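Local coordinates for nitronate monooxygenase family protein (Pseudomonas aeruginosa, PDB 4QIT) that uses FMN and molecular oxygen to oxidatively denitrify alkyl nitronates, with the toxin propionate 3-nitronate as its best and presumed physiological substrate, at residues A[98-103]-A[312-317]; A[288-293]-A[325-330]. The protein carries 1 engineered substitution. One frame throughout, in Å; residues are numbered along the deposited sequence.

Contact 1. Residues A[98-103]-A[312-317]; sequences PLFAEF and TKALQT
Lys313 O, one residue before the Ala314-Leu315 pair that meets Phe100, accepts two bonds from Thr317. The backbone N of Thr317 lies 2.9 Å from Lys313 O as an ordinary helical bond, and Thr317 OG1 reaches the same oxygen from the opposite face of the carbonyl plane. The contact with 98-103 is itself entirely apolar, without a hydrogen bond between the segments. Its centre is a CH-pi contact: Leu315 CD1 stands 3.9 Å from the centroid of the Phe100 ring, only 8° off the ring normal. In Leu315, CG is anti to the backbone N (chi1 -179°), which carries the branch from its helix over one face of the Phe100 ring. The far end of that ring reaches the backbone of the partner helix, Phe100 CE1 coming within 3.4 Å of Leu315 N and Phe100 CZ within 3.6 Å of Leu315 CB. Ala314 CB, by contrast, meets the ring at its edge, in the ring plane, 3.9 Å from Phe100 CE1. Leu315 CD1 sits over the ring and also close to the Leu99 backbone, while CD2 lies against the Leu99 side chain, 3.8 Å from Leu99 CB. Phe103 adds a looser touch, presenting its ring edge to Leu315 CD1. Between these segments the contact is made by packing, with Phe100 and Leu315 buried; it sets the end of helix 86-101, and the turn after it, against helix 307-320. Pro108 also packs on Phe100, and Phe327, from the loop after helix 307-320, touches Leu315.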
# COMPACT_ATOMS: atom_id res chain seq x y z
N PRO A 98 -5.15 -14.38 31.11
CA PRO A 98 -6.49 -14.93 30.88
C PRO A 98 -6.62 -15.74 29.59
O PRO A 98 -7.42 -16.68 29.54
CB PRO A 98 -7.37 -13.68 30.80
CG PRO A 98 -6.63 -12.65 31.57
CD PRO A 98 -5.19 -12.92 31.26
N LEU A 99 -5.86 -15.38 28.55
CA LEU A 99 -5.88 -16.14 27.30
C LEU A 99 -5.33 -17.56 27.50
O LEU A 99 -5.89 -18.54 27.00
CB LEU A 99 -5.10 -15.40 26.22
CG LEU A 99 -5.63 -14.00 25.90
CD1 LEU A 99 -4.70 -13.26 24.95
CD2 LEU A 99 -7.05 -14.09 25.35
N PHE A 100 -4.22 -17.67 28.23
CA PHE A 100 -3.67 -18.98 28.54
C PHE A 100 -4.66 -19.79 29.36
O PHE A 100 -4.83 -20.99 29.14
CB PHE A 100 -2.35 -18.84 29.30
CG PHE A 100 -1.16 -18.50 28.43
CD1 PHE A 100 -0.42 -19.50 27.83
CD2 PHE A 100 -0.79 -17.17 28.22
CE1 PHE A 100 0.68 -19.19 27.04
CE2 PHE A 100 0.30 -16.85 27.42
CZ PHE A 100 1.03 -17.86 26.83
N ALA A 101 -5.33 -19.11 30.29
CA ALA A 101 -6.26 -19.77 31.22
C ALA A 101 -7.48 -20.36 30.50
O ALA A 101 -8.04 -21.36 30.96
CB ALA A 101 -6.69 -18.81 32.33
N GLU A 102 -7.88 -19.76 29.39
CA GLU A 102 -8.95 -20.31 28.55
C GLU A 102 -8.67 -21.75 28.14
O GLU A 102 -9.58 -22.55 27.89
CB GLU A 102 -9.12 -19.48 27.27
CG GLU A 102 -9.81 -18.15 27.44
CD GLU A 102 -10.16 -17.51 26.10
OE1 GLU A 102 -10.08 -16.27 25.99
OE2 GLU A 102 -10.53 -18.27 25.17
N PHE A 103 -7.38 -22.07 28.04
CA PHE A 103 -6.95 -23.38 27.56
C PHE A 103 -6.31 -24.20 28.67
O PHE A 103 -5.61 -25.18 28.41
CB PHE A 103 -6.00 -23.18 26.39
CG PHE A 103 -6.60 -22.33 25.31
CD1 PHE A 103 -7.66 -22.82 24.56
CD2 PHE A 103 -6.14 -21.04 25.07
CE1 PHE A 103 -8.26 -22.06 23.57
CE2 PHE A 103 -6.73 -20.26 24.08
CZ PHE A 103 -7.78 -20.77 23.33
N THR A 312 3.86 -15.46 22.29
CA THR A 312 2.77 -15.83 21.40
C THR A 312 2.84 -17.31 21.03
O THR A 312 1.81 -17.99 21.00
CB THR A 312 2.80 -14.95 20.14
OG1 THR A 312 2.53 -13.59 20.52
CG2 THR A 312 1.75 -15.40 19.12
N LYS A 313 4.05 -17.81 20.75
CA LYS A 313 4.21 -19.23 20.43
C LYS A 313 3.73 -20.13 21.57
O LYS A 313 3.08 -21.15 21.34
CB LYS A 313 5.65 -19.55 20.04
CG LYS A 313 5.99 -19.13 18.63
CD LYS A 313 7.42 -19.54 18.28
CE LYS A 313 7.53 -20.01 16.85
NZ LYS A 313 8.70 -20.93 16.68
N ALA A 314 4.03 -19.73 22.80
CA ALA A 314 3.52 -20.47 23.96
C ALA A 314 1.99 -20.49 23.99
O ALA A 314 1.39 -21.52 24.27
CB ALA A 314 4.07 -19.87 25.24
N LEU A 315 1.36 -19.35 23.69
CA LEU A 315 -0.10 -19.29 23.68
C LEU A 315 -0.67 -20.12 22.53
O LEU A 315 -1.66 -20.82 22.70
CB LEU A 315 -0.57 -17.83 23.62
CG LEU A 315 -2.08 -17.61 23.61
CD1 LEU A 315 -2.76 -18.29 24.81
CD2 LEU A 315 -2.40 -16.13 23.58
N GLN A 316 -0.02 -20.05 21.37
CA GLN A 316 -0.41 -20.86 20.22
C GLN A 316 -0.37 -22.34 20.57
O GLN A 316 -1.26 -23.10 20.16
CB GLN A 316 0.52 -20.56 19.03
CG GLN A 316 0.26 -19.19 18.40
CD GLN A 316 1.30 -18.83 17.36
OE1 GLN A 316 2.40 -19.39 17.34
NE2 GLN A 316 0.96 -17.89 16.49
N THR A 317 0.65 -22.74 21.32
CA THR A 317 0.82 -24.14 21.70
C THR A 317 -0.31 -24.57 22.62
O THR A 317 -0.88 -25.65 22.45
CB THR A 317 2.19 -24.36 22.37
OG1 THR A 317 3.24 -24.07 21.43
CG2 THR A 317 2.35 -25.80 22.83

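Contact 2. Residues A[288-293]-A[325-330]; sequences NRMFFD and HDFAAQ
Asn288 and Arg289 meet Asp326, Phe327 and Ala328 where two type I beta turns, 288-291 and 325-328, face each other. Two hydrogen bonds join the turns. Asn288 ND2 donates to Ala328 O at 2.8 Å, lying in the carbonyl plane on a lone pair, with the acceptor also close to the plane of the Asn288 amide. Next to it, Arg289 N gives its proton to Asp326 O at 3.0 Å, approaching almost head-on to the carbonyl (C=O...N 172°). Beyond the polar seam, Arg289 lies across one face of the Phe327 ring. Its CB stands 4.0 Å from the ring centroid of Phe327, and farther out the guanidinium passes Phe327 CZ, but its plane is turned 49° from the ring, so the two groups are not stacked flat. Met290 takes the ring edge in a Met-aromatic contact, its SD in the ring plane and 3.7 Å from Phe327 CD2.

A second shell positions these groups. Asn288 OD1 accepts from Met290 N, which comes from above the plane of the side-chain carbonyl, in an Asx turn; chi1 is 60°, with CG between the backbone N and the carbonyl carbon, and in this position OD1 meets Met290 N while ND2 meets Ala328 O. Arg289 NH2 forms a salt bridge with Glu102 OE1, while a water bridges Arg289 NH1 and Asp326 OD2, which do not touch directly. The second proton of the Asn288 amide also finds a partner: a water 3.0 Å from Asn288 ND2 accepts from it and donates to both His325 O and Gln330 OE1.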
# COMPACT_ATOMS: atom_id res chain seq x y z
N ASN A 288 -6.89 -12.45 13.60
CA ASN A 288 -7.53 -13.34 14.56
C ASN A 288 -7.36 -12.77 15.96
O ASN A 288 -7.15 -11.57 16.12
CB ASN A 288 -6.98 -14.76 14.42
CG ASN A 288 -5.48 -14.86 14.68
OD1 ASN A 288 -4.87 -13.98 15.29
ND2 ASN A 288 -4.89 -15.95 14.22
N ARG A 289 -7.43 -13.62 16.99
CA ARG A 289 -7.39 -13.10 18.36
C ARG A 289 -6.03 -12.52 18.78
O ARG A 289 -5.96 -11.73 19.73
CB ARG A 289 -7.88 -14.17 19.34
CG ARG A 289 -9.31 -14.60 19.05
CD ARG A 289 -9.83 -15.59 20.07
NE ARG A 289 -9.89 -15.02 21.42
CZ ARG A 289 -10.11 -15.74 22.51
NH1 ARG A 289 -10.29 -17.05 22.41
NH2 ARG A 289 -10.15 -15.16 23.70
N MET A 290 -4.97 -12.86 18.05
CA MET A 290 -3.67 -12.25 18.30
C MET A 290 -3.51 -10.86 17.69
O MET A 290 -2.48 -10.22 17.90
CB MET A 290 -2.52 -13.14 17.83
CG MET A 290 -2.22 -14.31 18.74
SD MET A 290 -2.01 -13.80 20.47
CE MET A 290 -0.76 -12.51 20.36
N PHE A 291 -4.51 -10.39 16.95
CA PHE A 291 -4.44 -9.08 16.30
C PHE A 291 -5.23 -8.07 17.12
O PHE A 291 -6.41 -7.81 16.84
CB PHE A 291 -5.05 -9.13 14.89
CG PHE A 291 -4.19 -9.82 13.85
CD1 PHE A 291 -3.83 -11.16 13.99
CD2 PHE A 291 -3.84 -9.15 12.68
CE1 PHE A 291 -3.09 -11.80 13.00
CE2 PHE A 291 -3.10 -9.78 11.69
CZ PHE A 291 -2.73 -11.10 11.85
N PHE A 292 -4.60 -7.48 18.13
CA PHE A 292 -5.29 -6.46 18.91
C PHE A 292 -4.53 -5.14 18.95
O PHE A 292 -3.41 -5.03 18.44
CB PHE A 292 -5.63 -6.97 20.32
CG PHE A 292 -4.45 -7.46 21.10
CD1 PHE A 292 -4.06 -8.79 21.02
CD2 PHE A 292 -3.76 -6.61 21.95
CE1 PHE A 292 -2.98 -9.25 21.75
CE2 PHE A 292 -2.69 -7.06 22.69
CZ PHE A 292 -2.29 -8.38 22.59
N ASP A 293 -5.16 -4.13 19.54
CA ASP A 293 -4.57 -2.79 19.59
C ASP A 293 -3.59 -2.68 20.75
O ASP A 293 -3.99 -2.72 21.91
CB ASP A 293 -5.68 -1.74 19.74
CG ASP A 293 -5.18 -0.33 19.48
OD1 ASP A 293 -3.95 -0.12 19.42
OD2 ASP A 293 -6.03 0.57 19.34
N HIS A 325 -7.50 -22.77 16.88
CA HIS A 325 -6.57 -22.19 15.91
C HIS A 325 -6.68 -20.68 15.81
O HIS A 325 -6.11 -20.08 14.89
CB HIS A 325 -6.79 -22.81 14.53
CG HIS A 325 -6.53 -24.29 14.51
ND1 HIS A 325 -5.28 -24.81 14.27
CD2 HIS A 325 -7.35 -25.34 14.75
CE1 HIS A 325 -5.35 -26.14 14.33
NE2 HIS A 325 -6.59 -26.48 14.62
N ASP A 326 -7.37 -20.06 16.76
CA ASP A 326 -7.67 -18.62 16.68
C ASP A 326 -6.51 -17.70 17.05
O ASP A 326 -6.67 -16.48 17.07
CB ASP A 326 -8.88 -18.26 17.54
CG ASP A 326 -10.19 -18.78 16.97
OD1 ASP A 326 -10.23 -19.11 15.76
OD2 ASP A 326 -11.17 -18.84 17.73
N PHE A 327 -5.35 -18.28 17.34
CA PHE A 327 -4.16 -17.51 17.70
C PHE A 327 -3.02 -17.76 16.73
O PHE A 327 -1.92 -17.24 16.91
CB PHE A 327 -3.74 -17.84 19.14
CG PHE A 327 -4.77 -17.47 20.16
CD1 PHE A 327 -5.84 -18.31 20.42
CD2 PHE A 327 -4.69 -16.26 20.82
CE1 PHE A 327 -6.82 -17.95 21.33
CE2 PHE A 327 -5.67 -15.89 21.75
CZ PHE A 327 -6.73 -16.75 22.01
N ALA A 328 -3.29 -18.56 15.70
CA ALA A 328 -2.26 -18.97 14.74
C ALA A 328 -1.65 -17.81 13.95
O ALA A 328 -2.27 -16.75 13.76
CB ALA A 328 -2.83 -20.00 13.78
N ALA A 329 -0.42 -18.03 13.50
CA ALA A 329 0.22 -17.08 12.59
C ALA A 329 -0.09 -17.52 11.17
O ALA A 329 0.54 -18.43 10.62
CB ALA A 329 1.73 -17.04 12.83
N GLN A 330 -1.09 -16.88 10.57
CA GLN A 330 -1.52 -17.23 9.22
C GLN A 330 -1.20 -16.06 8.31
O GLN A 330 -2.08 -15.28 7.93
CB GLN A 330 -3.01 -17.61 9.23
CG GLN A 330 -3.23 -18.91 10.04
CD GLN A 330 -4.68 -19.16 10.41
OE1 GLN A 330 -5.51 -18.26 10.41
NE2 GLN A 330 -4.99 -20.41 10.75
O HOH W 1 -6.64 -18.08 13.06
O HOH W 2 -11.17 -18.62 20.42

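The segments alternate along the chain: 98-103, 288-293, 312-317, then 325-330. Contacts 1 and 2 have centres about 11 Å apart, on the same side of the chain's centre. The salt bridge between Glu102 OE1 and Arg289 NH2, 2.5 Å long, is the direct polar link from 98-103 to 288-293. Gln316 makes a probable hydrogen bond from NE2 to Phe327 O at 3.0 Å, and Thr312 packs on Met290. Helix 307-320 thus packs against helix 86-101 in contact 1 and, in sequence, is flanked by the two loops of contact 2. Both contacts lie away from the flavin site of the TIM barrel; the side chain of Ala328 in contact 2 is about 11 Å from the bound FMN.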